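Side-chain contacts in alanine racemase (Acinetobacter baumannii, PDB 4QHR), which belongs to the alanine racemase family and pairs an N-terminal TIM-barrel domain with a C-terminal domain rich in beta strands: residues Q11-N16 with A47-S52; L17-Q22 with D227-P232; Y38-K43 with M213-S218; D331-N336 with Y341-R346. All blocks are in the same frame, centred on the assembly; numbering follows the deposited sequence.

Contacts 1 and 2 share helix 10-23, with centres about 10 Å apart, and they touch through Y15 and N16, which bond to D229 and K231. Along the chain their segments alternate, and contact 3 falls wholly between the two segments of contact 2. Contact 3 lies about 10 Å centre to centre from contact 1, reached by N16 ND2 at L214 O, and about 13 Å from contact 4, where Y38 and H40 meet Y341 and L344. Contact 4 comes last, in the C-terminal domain, its centre about 23 Å from that of contact 1. The four thus run from the outside of the barrel, past the modified lysine at position 34, to the second domain and the subunit interface.

Contact 1. Residues Q11-N16 with A47-S52; sequences QALQYN and AALNAS
L13 and A48 meet methyl to stem: the A48 methyl enters the bend of the leucine, 3.7 Å from L13 CB and equally 3.7 Å from L13 CD1. L13 CG stands beside its own backbone N, anti to the carbonyl carbon (chi1 -75°), a turn that lets CD1 as well as CB face the alanine methyl. L49 comes in differently. It leaves the backbone at a slant to the helix, but its CD2 branch swings across and rests 3.8 Å from L13 O and 4.2 Å from L13 CB, so the helix backbone as well as the side chain is covered. The next residue after L13, Q14, lies at the solvent-facing margin and passes alongside the loop; its CG is 3.3 Å from A48 O, a contact of aliphatic carbon with a carbonyl, while the amide reaches outward. No hydrogen bond joins the two segments; carbons meet carbons or rest against backbone carbonyls. The loop keeps its shape by two overlapping type I turns, A47 to N50 and L49 to S52, the second closed by S52 N on L49 O at 2.9 Å. In the TIM barrel, this packs helix 10-23 against the loop between helix 42-45 and strand 54-57; L49 and S52 also touch L17 on that helix, and L13 reaches V233 beyond.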
loop_
_atom_site.group_PDB
_atom_site.type_symbol
_atom_site.label_atom_id
_atom_site.label_comp_id
_atom_site.label_asym_id
_atom_site.label_seq_id
_atom_site.Cartn_x
_atom_site.Cartn_y
_atom_site.Cartn_z
ATOM N N GLN A 11 6.733 8.983 21.888
ATOM C CA GLN A 11 6.228 8.889 23.276
ATOM C C GLN A 11 5.029 7.928 23.385
ATOM O O GLN A 11 4.850 7.247 24.382
ATOM C CB GLN A 11 5.855 10.254 23.834
ATOM C CG GLN A 11 7.053 11.238 23.886
ATOM C CD GLN A 11 7.599 11.656 22.501
ATOM O OE1 GLN A 11 6.850 11.739 21.488
ATOM N NE2 GLN A 11 8.916 11.904 22.436
ATOM N N ALA A 12 4.192 7.913 22.359
ATOM C CA ALA A 12 3.080 6.990 22.345
ATOM C C ALA A 12 3.596 5.575 22.272
ATOM O O ALA A 12 3.070 4.708 22.946
ATOM C CB ALA A 12 2.164 7.320 21.171
ATOM N N LEU A 13 4.590 5.303 21.418
ATOM C CA LEU A 13 5.200 3.969 21.388
ATOM C C LEU A 13 5.703 3.543 22.767
ATOM O O LEU A 13 5.486 2.404 23.166
ATOM C CB LEU A 13 6.393 3.881 20.436
ATOM C CG LEU A 13 6.075 3.844 18.964
ATOM C CD1 LEU A 13 7.289 4.262 18.147
ATOM C CD2 LEU A 13 5.651 2.438 18.572
ATOM N N GLN A 14 6.383 4.454 23.472
ATOM C CA GLN A 14 6.901 4.132 24.817
ATOM C C GLN A 14 5.764 3.843 25.753
ATOM O O GLN A 14 5.823 2.968 26.587
ATOM C CB GLN A 14 7.738 5.263 25.426
ATOM C CG GLN A 14 8.971 5.573 24.635
ATOM C CD GLN A 14 9.768 6.742 25.194
ATOM O OE1 GLN A 14 9.231 7.791 25.535
ATOM N NE2 GLN A 14 11.069 6.563 25.260
ATOM N N TYR A 15 4.723 4.620 25.636
ATOM C CA TYR A 15 3.569 4.454 26.513
ATOM C C TYR A 15 2.882 3.073 26.335
ATOM O O TYR A 15 2.480 2.422 27.299
ATOM C CB TYR A 15 2.573 5.587 26.218
ATOM C CG TYR A 15 1.380 5.594 27.086
ATOM C CD1 TYR A 15 0.251 4.828 26.767
ATOM C CD2 TYR A 15 1.356 6.361 28.245
ATOM C CE1 TYR A 15 -0.863 4.845 27.593
ATOM C CE2 TYR A 15 0.243 6.386 29.049
ATOM C CZ TYR A 15 -0.855 5.631 28.725
ATOM O OH TYR A 15 -1.959 5.661 29.532
ATOM N N ASN A 16 2.710 2.672 25.083
ATOM C CA ASN A 16 2.027 1.414 24.780
ATOM C C ASN A 16 2.898 0.248 25.174
ATOM O O ASN A 16 2.402 -0.769 25.629
ATOM C CB ASN A 16 1.747 1.389 23.281
ATOM C CG ASN A 16 0.816 2.495 22.841
ATOM O OD1 ASN A 16 -0.006 2.993 23.641
ATOM N ND2 ASN A 16 0.895 2.861 21.574
ATOM N N ALA A 47 14.231 2.834 18.791
ATOM C CA ALA A 47 14.708 3.617 19.958
ATOM C C ALA A 47 13.589 3.761 20.954
ATOM O O ALA A 47 13.778 3.520 22.133
ATOM C CB ALA A 47 15.238 4.984 19.535
ATOM N N ALA A 48 12.396 4.125 20.479
ATOM C CA ALA A 48 11.232 4.256 21.388
ATOM C C ALA A 48 10.879 2.950 22.085
ATOM O O ALA A 48 10.277 2.965 23.171
ATOM C CB ALA A 48 10.018 4.750 20.651
ATOM N N LEU A 49 11.189 1.844 21.442
ATOM C CA LEU A 49 10.886 0.507 21.988
ATOM C C LEU A 49 12.157 -0.191 22.601
ATOM O O LEU A 49 12.158 -1.395 22.841
ATOM C CB LEU A 49 10.271 -0.373 20.890
ATOM C CG LEU A 49 8.951 0.113 20.278
ATOM C CD1 LEU A 49 8.601 -0.728 19.055
ATOM C CD2 LEU A 49 7.843 0.025 21.324
ATOM N N ASN A 50 13.199 0.580 22.881
ATOM C CA ASN A 50 14.452 -0.002 23.357
ATOM C C ASN A 50 14.398 -0.746 24.678
ATOM O O ASN A 50 15.276 -1.562 24.956
ATOM C CB ASN A 50 15.597 1.019 23.340
ATOM C CG ASN A 50 15.454 2.083 24.360
ATOM O OD1 ASN A 50 14.826 1.909 25.392
ATOM N ND2 ASN A 50 16.031 3.229 24.079
ATOM N N ALA A 51 13.393 -0.489 25.489
ATOM C CA ALA A 51 13.201 -1.263 26.709
ATOM C C ALA A 51 12.699 -2.682 26.467
ATOM O O ALA A 51 12.594 -3.435 27.406
ATOM C CB ALA A 51 12.250 -0.574 27.619
ATOM N N SER A 52 12.348 -3.022 25.236
ATOM C CA SER A 52 12.001 -4.363 24.895
ATOM C C SER A 52 13.169 -5.325 25.219
ATOM O O SER A 52 14.341 -4.979 25.052
ATOM C CB SER A 52 11.700 -4.432 23.374
ATOM O OG SER A 52 10.719 -3.484 22.960
#

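Contact 2. Residues L17-Q22 with D227-P232; sequences LNRVKQ and DLDLKP
The guanidinium of R19 meets its partners at the edge, close to its own plane: L228 O, D229 O and, from its own helix, Q22 OE1. Off that plane lies the D229 side chain, with CB 3.6 Å from R19 NE and the carboxylate turned only 18° from the guanidinium plane. D229 OD2 stands 3.6 Å from R19 NE, a salt bridge by charge alone, since no N-H points at it. The true hydrogen bonds go to backbone oxygens. R19 NH2 reaches L228 O at 2.8 Å, nearly straight, while R19 NE takes D229 O at 2.9 Å along a bent path of 135°, coming from above that carbonyl plane. R19 NH1 holds Q22 OE1 at 3.1 Å, so all three nitrogens are engaged and the group is fixed against rotation. The chain folds at chi2 (-81°) and again at chi3, which brings the group's edge to L228 O, at the end of helix 225-228, and to D229 O just after it; R19 CB meanwhile lies 4.3 Å from L230 CD2. D229 has positive phi and ends the helix in a Schellman motif, and its OD1 bonds to Y15 OH. F198 of helix 194-199 touches R19, L228 and L230. The cation is probably stabilised by the carboxylate and may ease the partial negative charge of the carbonyls ending this short helix.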
loop_
_atom_site.group_PDB
_atom_site.type_symbol
_atom_site.label_atom_id
_atom_site.label_comp_id
_atom_site.label_asym_id
_atom_site.label_seq_id
_atom_site.Cartn_x
_atom_site.Cartn_y
_atom_site.Cartn_z
ATOM N N LEU A 17 4.217 0.384 25.011
ATOM C CA LEU A 17 5.132 -0.667 25.492
ATOM C C LEU A 17 4.998 -0.809 27.021
ATOM O O LEU A 17 4.987 -1.938 27.559
ATOM C CB LEU A 17 6.567 -0.371 25.097
ATOM C CG LEU A 17 7.610 -1.392 25.557
ATOM C CD1 LEU A 17 7.279 -2.821 25.182
ATOM C CD2 LEU A 17 8.974 -1.027 25.036
ATOM N N ASN A 18 4.844 0.331 27.695
ATOM C CA ASN A 18 4.658 0.344 29.112
ATOM C C ASN A 18 3.338 -0.278 29.499
ATOM O O ASN A 18 3.260 -0.904 30.566
ATOM C CB ASN A 18 4.809 1.751 29.709
ATOM C CG ASN A 18 4.828 1.711 31.228
ATOM O OD1 ASN A 18 5.772 1.171 31.822
ATOM N ND2 ASN A 18 3.801 2.204 31.843
ATOM N N ARG A 19 2.306 -0.131 28.665
ATOM C CA ARG A 19 1.077 -0.850 28.870
ATOM C C ARG A 19 1.274 -2.365 28.865
ATOM O O ARG A 19 0.704 -3.086 29.710
ATOM C CB ARG A 19 -0.012 -0.442 27.882
ATOM C CG ARG A 19 -0.479 1.012 28.005
ATOM C CD ARG A 19 -1.490 1.236 29.141
ATOM N NE ARG A 19 -2.704 0.468 28.847
ATOM C CZ ARG A 19 -3.207 -0.524 29.576
ATOM N NH1 ARG A 19 -2.651 -0.917 30.745
ATOM N NH2 ARG A 19 -4.334 -1.118 29.172
ATOM N N VAL A 20 2.092 -2.865 27.949
ATOM C CA VAL A 20 2.392 -4.294 27.965
ATOM C C VAL A 20 2.960 -4.728 29.301
ATOM O O VAL A 20 2.545 -5.758 29.857
ATOM C CB VAL A 20 3.392 -4.722 26.835
ATOM C CG1 VAL A 20 3.586 -6.233 26.878
ATOM C CG2 VAL A 20 2.864 -4.258 25.476
ATOM N N LYS A 21 3.941 -3.972 29.767
ATOM C CA LYS A 21 4.559 -4.196 31.064
ATOM C C LYS A 21 3.582 -4.197 32.240
ATOM O O LYS A 21 3.733 -4.980 33.187
ATOM C CB LYS A 21 5.649 -3.160 31.337
ATOM C CG LYS A 21 6.357 -3.447 32.628
ATOM C CD LYS A 21 7.544 -2.538 32.884
ATOM C CE LYS A 21 8.064 -2.837 34.284
ATOM N NZ LYS A 21 9.430 -2.281 34.393
ATOM N N GLN A 22 2.605 -3.312 32.196
ATOM C CA GLN A 22 1.572 -3.275 33.193
ATOM C C GLN A 22 0.670 -4.492 33.078
ATOM O O GLN A 22 0.229 -5.038 34.086
ATOM C CB GLN A 22 0.719 -1.986 33.067
ATOM C CG GLN A 22 1.465 -0.706 33.371
ATOM C CD GLN A 22 0.622 0.547 33.056
ATOM O OE1 GLN A 22 -0.391 0.489 32.369
ATOM N NE2 GLN A 22 1.066 1.700 33.559
ATOM N N ASP A 227 -10.701 2.606 24.913
ATOM C CA ASP A 227 -11.145 1.554 25.854
ATOM C C ASP A 227 -9.986 0.759 26.400
ATOM O O ASP A 227 -10.037 0.257 27.541
ATOM C CB ASP A 227 -12.112 0.546 25.232
ATOM C CG ASP A 227 -13.391 1.177 24.701
ATOM O OD1 ASP A 227 -13.882 2.152 25.333
ATOM O OD2 ASP A 227 -13.874 0.699 23.630
ATOM N N LEU A 228 -8.942 0.637 25.593
ATOM C CA LEU A 228 -7.813 -0.176 25.942
ATOM C C LEU A 228 -6.692 0.565 26.579
ATOM O O LEU A 228 -5.729 -0.087 26.972
ATOM C CB LEU A 228 -7.270 -0.875 24.677
ATOM C CG LEU A 228 -8.250 -1.795 23.952
ATOM C CD1 LEU A 228 -7.584 -2.259 22.642
ATOM C CD2 LEU A 228 -8.653 -2.988 24.792
ATOM N N ASP A 229 -6.822 1.886 26.681
ATOM C CA ASP A 229 -5.791 2.817 27.128
ATOM C C ASP A 229 -4.489 2.645 26.307
ATOM O O ASP A 229 -3.400 2.428 26.863
ATOM C CB ASP A 229 -5.521 2.761 28.659
ATOM C CG ASP A 229 -4.532 3.845 29.140
ATOM O OD1 ASP A 229 -4.340 4.948 28.540
ATOM O OD2 ASP A 229 -3.917 3.586 30.169
ATOM N N LEU A 230 -4.635 2.754 24.986
ATOM C CA LEU A 230 -3.469 2.816 24.090
ATOM C C LEU A 230 -3.431 4.145 23.336
ATOM O O LEU A 230 -4.494 4.731 23.048
ATOM C CB LEU A 230 -3.502 1.655 23.097
ATOM C CG LEU A 230 -3.494 0.252 23.676
ATOM C CD1 LEU A 230 -3.944 -0.777 22.623
ATOM C CD2 LEU A 230 -2.097 -0.115 24.140
ATOM N N LYS A 231 -2.233 4.611 22.997
ATOM C CA LYS A 231 -2.064 5.867 22.280
ATOM C C LYS A 231 -1.710 5.659 20.799
ATOM O O LYS A 231 -0.655 5.095 20.498
ATOM C CB LYS A 231 -0.958 6.663 22.952
ATOM C CG LYS A 231 -1.463 7.245 24.254
ATOM C CD LYS A 231 -0.418 8.035 24.959
ATOM C CE LYS A 231 -1.056 8.488 26.274
ATOM N NZ LYS A 231 -0.001 9.313 26.877
ATOM N N PRO A 232 -2.581 6.128 19.876
ATOM C CA PRO A 232 -2.225 6.003 18.442
ATOM C C PRO A 232 -0.834 6.559 18.178
ATOM O O PRO A 232 -0.501 7.681 18.614
ATOM C CB PRO A 232 -3.308 6.829 17.740
ATOM C CG PRO A 232 -4.486 6.743 18.648
ATOM C CD PRO A 232 -3.940 6.660 20.055
#

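Contact 3. Residues Y38-K43 with M213-S218; sequences YGHGVK and MLYGAS
Y38 and H40 lie on the same side of the Y215 ring, each in an offset stack with it. The Y38 ring lies with its centroid 4.8 Å from that of Y215 and its plane turned 26°; Y215 CE2 sits over the Y38 face, 3.4 Å from Y38 CG. H40 is slightly closer, with ring centroids 4.5 Å apart and planes at 21°, and Y215 CD1 lies over the imidazole near its rim. A CH-pi contact adds to this, Y38 CB standing 3.9 Å from the Y215 ring centroid over the face, while L214 CB covers the opposite face. The resulting aromatic cluster stands at the mouth of the TIM barrel, joining the loop that follows its first strand, 28-32, to the loop after its last, 207-208. The Y38 hydroxyl bonds to a phosphate oxygen of the modified lysine at position 34, and Y215 OH to M32 O, so two rings of the cluster are pinned at their far ends. H40 ND1 is held chiefly by A37 O, with a weak bond to Y38 O at 3.0 Å. Across the ring, a water in the imidazole plane lies 2.8 Å from H40 NE2 and donates to Y215 O at 2.7 Å.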
loop_
_atom_site.group_PDB
_atom_site.type_symbol
_atom_site.label_atom_id
_atom_site.label_comp_id
_atom_site.label_asym_id
_atom_site.label_seq_id
_atom_site.Cartn_x
_atom_site.Cartn_y
_atom_site.Cartn_z
ATOM N N TYR A 38 5.379 -2.653 11.414
ATOM C CA TYR A 38 3.974 -2.573 11.009
ATOM C C TYR A 38 3.727 -1.274 10.224
ATOM O O TYR A 38 2.711 -0.615 10.442
ATOM C CB TYR A 38 3.015 -2.641 12.219
ATOM C CG TYR A 38 2.803 -3.986 12.879
ATOM C CD1 TYR A 38 3.823 -4.897 13.022
ATOM C CD2 TYR A 38 1.548 -4.333 13.386
ATOM C CE1 TYR A 38 3.617 -6.108 13.645
ATOM C CE2 TYR A 38 1.352 -5.524 14.025
ATOM C CZ TYR A 38 2.372 -6.409 14.139
ATOM O OH TYR A 38 2.128 -7.617 14.746
ATOM N N GLY A 39 4.681 -0.906 9.355
ATOM C CA GLY A 39 4.631 0.289 8.521
ATOM C C GLY A 39 5.000 1.619 9.162
ATOM O O GLY A 39 4.936 2.648 8.509
ATOM N N HIS A 40 5.368 1.595 10.459
ATOM C CA HIS A 40 5.680 2.804 11.216
ATOM C C HIS A 40 7.125 3.193 11.082
ATOM O O HIS A 40 7.498 4.318 11.448
ATOM C CB HIS A 40 5.332 2.609 12.680
ATOM C CG HIS A 40 3.864 2.511 12.923
ATOM N ND1 HIS A 40 3.126 1.378 12.656
ATOM C CD2 HIS A 40 3.001 3.402 13.446
ATOM C CE1 HIS A 40 1.853 1.586 12.973
ATOM N NE2 HIS A 40 1.760 2.801 13.479
ATOM N N GLY A 41 7.928 2.329 10.480
ATOM C CA GLY A 41 9.370 2.659 10.230
ATOM C C GLY A 41 10.279 2.180 11.343
ATOM O O GLY A 41 10.211 2.686 12.482
ATOM N N VAL A 42 11.141 1.193 11.071
ATOM C CA VAL A 42 12.043 0.698 12.140
ATOM C C VAL A 42 12.996 1.779 12.675
ATOM O O VAL A 42 13.220 1.827 13.881
ATOM C CB VAL A 42 12.819 -0.608 11.832
ATOM C CG1 VAL A 42 11.852 -1.786 11.847
ATOM C CG2 VAL A 42 13.634 -0.545 10.561
ATOM N N LYS A 43 13.506 2.633 11.794
ATOM C CA LYS A 43 14.451 3.691 12.158
ATOM C C LYS A 43 13.826 4.573 13.231
ATOM O O LYS A 43 14.502 4.996 14.176
ATOM C CB LYS A 43 14.822 4.589 10.943
ATOM N N MET A 213 -0.750 -3.654 19.490
ATOM C CA MET A 213 -0.969 -2.703 20.594
ATOM C C MET A 213 0.179 -1.691 20.773
ATOM O O MET A 213 -0.056 -0.557 21.228
ATOM C CB MET A 213 -1.255 -3.403 21.942
ATOM C CG MET A 213 -0.121 -4.234 22.475
ATOM S SD MET A 213 -0.579 -5.228 23.909
ATOM C CE MET A 213 -0.803 -4.004 25.194
ATOM N N LEU A 214 1.394 -2.074 20.393
ATOM C CA LEU A 214 2.530 -1.139 20.463
ATOM C C LEU A 214 2.304 0.138 19.655
ATOM O O LEU A 214 2.746 1.231 20.068
ATOM C CB LEU A 214 3.808 -1.820 20.001
ATOM C CG LEU A 214 4.331 -3.061 20.715
ATOM C CD1 LEU A 214 5.634 -3.505 20.091
ATOM C CD2 LEU A 214 4.594 -2.780 22.188
ATOM N N TYR A 215 1.569 -0.037 18.532
ATOM C CA TYR A 215 1.307 0.983 17.533
ATOM C C TYR A 215 0.029 1.800 17.830
ATOM O O TYR A 215 -0.311 2.742 17.135
ATOM C CB TYR A 215 1.307 0.335 16.125
ATOM C CG TYR A 215 2.606 -0.436 15.903
ATOM C CD1 TYR A 215 3.775 0.212 15.762
ATOM C CD2 TYR A 215 2.614 -1.842 15.906
ATOM C CE1 TYR A 215 4.983 -0.484 15.610
ATOM C CE2 TYR A 215 3.761 -2.559 15.766
ATOM C CZ TYR A 215 4.952 -1.886 15.640
ATOM O OH TYR A 215 6.094 -2.620 15.474
ATOM N N GLY A 216 -0.623 1.483 18.945
ATOM C CA GLY A 216 -1.803 2.208 19.327
ATOM C C GLY A 216 -2.924 2.020 18.351
ATOM O O GLY A 216 -3.624 2.940 18.014
ATOM N N ALA A 217 -3.102 0.795 17.934
ATOM C CA ALA A 217 -4.263 0.379 17.216
ATOM C C ALA A 217 -4.800 -0.848 17.968
ATOM O O ALA A 217 -4.082 -1.489 18.760
ATOM C CB ALA A 217 -3.910 0.064 15.751
ATOM N N SER A 218 -6.059 -1.160 17.732
ATOM C CA SER A 218 -6.783 -2.205 18.506
ATOM C C SER A 218 -6.712 -3.619 17.948
ATOM O O SER A 218 -6.925 -3.841 16.780
ATOM C CB SER A 218 -8.261 -1.868 18.601
ATOM O OG SER A 218 -8.910 -2.842 19.417
HETATM O O HOH W 1 -0.577 3.796 14.615
#

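Contact 4. Residues D331-N336 with Y341-R346; sequences DVAEAN and YELLCR
L343 meets V332, A333 and N336, reaching in the C-terminal domain from helix 340-345 to the preceding short helix, 329-335, and to N336, the residue that follows it. It enters much as a knob enters a hole, for V329, one turn before A333, touches it too. From the backbone, L343 CB points at the other helix and serves as the stem, followed by CG, which sits beside the backbone N and anti to the carbonyl carbon (chi1 -86°). The contact itself is made by the two methyls beyond. CD2 settles into the angle between V332 and A333, 3.5 Å from V332 CG1 and also 3.5 Å from A333 N, so it presses on helix backbone as well as on a side chain. The V332 branch it meets is the one anti to the valine's own N (chi1 -178°). L343 CD1 turns the other way along the helix: L343 CD1 lies 4.0 Å from A333 CB and 3.8 Å from N336 OD1. The N336 and L343 side chains run antiparallel alongside one another, and the asparagine amide is kept in place by N336 ND2 on A280 O. No hydrogen bond crosses between the segments; the methyls pack on carbons and beside polar atoms. Y341 OH reaches a phosphate oxygen of the modified lysine at position 34, linking this domain to the barrel's site. E342 forms a salt bridge with R346, one turn further on, and R279 N of the second subunit bonds to E342 OE2. R346 NH1 meets the same E342 OE2 from above the carboxylate plane, at 2.7 Å.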
loop_
_atom_site.group_PDB
_atom_site.type_symbol
_atom_site.label_atom_id
_atom_site.label_comp_id
_atom_site.label_asym_id
_atom_site.label_seq_id
_atom_site.Cartn_x
_atom_site.Cartn_y
_atom_site.Cartn_z
ATOM N N ASP A 331 -11.360 2.660 12.715
ATOM C CA ASP A 331 -12.650 3.080 12.129
ATOM C C ASP A 331 -12.523 3.210 10.600
ATOM O O ASP A 331 -13.413 2.818 9.843
ATOM C CB ASP A 331 -13.164 4.381 12.737
ATOM C CG ASP A 331 -13.509 4.250 14.205
ATOM O OD1 ASP A 331 -13.814 3.141 14.618
ATOM O OD2 ASP A 331 -13.478 5.226 14.948
ATOM N N VAL A 332 -11.411 3.774 10.137
ATOM C CA VAL A 332 -11.148 3.817 8.686
ATOM C C VAL A 332 -11.096 2.398 8.125
ATOM O O VAL A 332 -11.733 2.088 7.089
ATOM C CB VAL A 332 -9.827 4.551 8.324
ATOM C CG1 VAL A 332 -9.667 4.580 6.846
ATOM C CG2 VAL A 332 -9.831 5.953 8.863
ATOM N N ALA A 333 -10.352 1.516 8.802
ATOM C CA ALA A 333 -10.353 0.104 8.384
ATOM C C ALA A 333 -11.747 -0.536 8.244
ATOM O O ALA A 333 -12.053 -1.202 7.252
ATOM C CB ALA A 333 -9.495 -0.728 9.317
ATOM N N GLU A 334 -12.553 -0.340 9.250
ATOM C CA GLU A 334 -13.886 -0.929 9.261
ATOM C C GLU A 334 -14.711 -0.403 8.084
ATOM O O GLU A 334 -15.339 -1.184 7.390
ATOM C CB GLU A 334 -14.597 -0.662 10.600
ATOM C CG GLU A 334 -16.001 -1.251 10.626
ATOM C CD GLU A 334 -16.947 -0.610 11.640
ATOM O OE1 GLU A 334 -16.724 0.533 12.097
ATOM O OE2 GLU A 334 -17.970 -1.251 11.953
ATOM N N ALA A 335 -14.632 0.898 7.789
ATOM C CA ALA A 335 -15.301 1.427 6.595
ATOM C C ALA A 335 -14.768 0.874 5.293
ATOM O O ALA A 335 -15.475 0.815 4.300
ATOM C CB ALA A 335 -15.247 2.945 6.579
ATOM N N ASN A 336 -13.501 0.463 5.315
ATOM C CA ASN A 336 -12.806 -0.125 4.146
ATOM C C ASN A 336 -12.980 -1.620 4.072
ATOM O O ASN A 336 -12.443 -2.225 3.149
ATOM C CB ASN A 336 -11.284 0.284 4.268
ATOM C CG ASN A 336 -10.365 -0.193 3.131
ATOM O OD1 ASN A 336 -9.212 -0.550 3.415
ATOM N ND2 ASN A 336 -10.809 -0.162 1.876
ATOM N N TYR A 341 -4.359 -3.153 11.022
ATOM C CA TYR A 341 -3.089 -3.731 10.676
ATOM C C TYR A 341 -2.798 -3.521 9.195
ATOM O O TYR A 341 -1.652 -3.210 8.818
ATOM C CB TYR A 341 -3.104 -5.252 10.849
ATOM C CG TYR A 341 -3.243 -5.913 12.224
ATOM C CD1 TYR A 341 -4.442 -5.922 12.895
ATOM C CD2 TYR A 341 -2.158 -6.619 12.799
ATOM C CE1 TYR A 341 -4.590 -6.537 14.092
ATOM C CE2 TYR A 341 -2.318 -7.262 14.040
ATOM C CZ TYR A 341 -3.539 -7.218 14.663
ATOM O OH TYR A 341 -3.782 -7.860 15.890
ATOM N N GLU A 342 -3.787 -3.759 8.348
ATOM C CA GLU A 342 -3.553 -3.681 6.894
ATOM C C GLU A 342 -3.330 -2.257 6.413
ATOM O O GLU A 342 -2.522 -2.053 5.544
ATOM C CB GLU A 342 -4.676 -4.356 6.092
ATOM C CG GLU A 342 -4.438 -4.288 4.590
ATOM C CD GLU A 342 -5.415 -5.017 3.751
ATOM O OE1 GLU A 342 -6.615 -5.163 4.190
ATOM O OE2 GLU A 342 -4.997 -5.426 2.642
ATOM N N LEU A 343 -4.035 -1.279 6.982
ATOM C CA LEU A 343 -3.907 0.125 6.564
ATOM C C LEU A 343 -2.509 0.638 6.908
ATOM O O LEU A 343 -1.851 1.367 6.128
ATOM C CB LEU A 343 -4.970 1.008 7.179
ATOM C CG LEU A 343 -6.325 1.113 6.480
ATOM C CD1 LEU A 343 -6.868 -0.254 6.368
ATOM C CD2 LEU A 343 -7.286 2.030 7.203
ATOM N N LEU A 344 -2.035 0.180 8.050
ATOM C CA LEU A 344 -0.787 0.642 8.583
ATOM C C LEU A 344 0.380 0.107 7.739
ATOM O O LEU A 344 1.394 0.804 7.611
ATOM C CB LEU A 344 -0.659 0.284 10.092
ATOM C CG LEU A 344 -1.655 0.953 11.048
ATOM C CD1 LEU A 344 -1.640 0.281 12.418
ATOM C CD2 LEU A 344 -1.354 2.458 11.150
ATOM N N CYS A 345 0.195 -1.079 7.162
ATOM C CA CYS A 345 1.230 -1.787 6.388
ATOM C C CYS A 345 1.264 -1.500 4.894
ATOM O O CYS A 345 2.244 -1.884 4.258
ATOM C CB CYS A 345 1.090 -3.311 6.561
ATOM S SG CYS A 345 1.564 -3.857 8.191
ATOM N N ARG A 346 0.223 -0.870 4.304
ATOM C CA ARG A 346 0.155 -0.744 2.836
ATOM C C ARG A 346 0.152 0.731 2.354
ATOM O O ARG A 346 -0.536 1.097 1.433
ATOM C CB ARG A 346 -1.025 -1.520 2.338
ATOM C CG ARG A 346 -0.786 -3.063 2.362
ATOM C CD ARG A 346 -1.955 -3.775 1.767
ATOM N NE ARG A 346 -2.182 -3.480 0.321
ATOM C CZ ARG A 346 -3.370 -3.584 -0.283
ATOM N NH1 ARG A 346 -4.464 -3.941 0.407
ATOM N NH2 ARG A 346 -3.516 -3.318 -1.585
#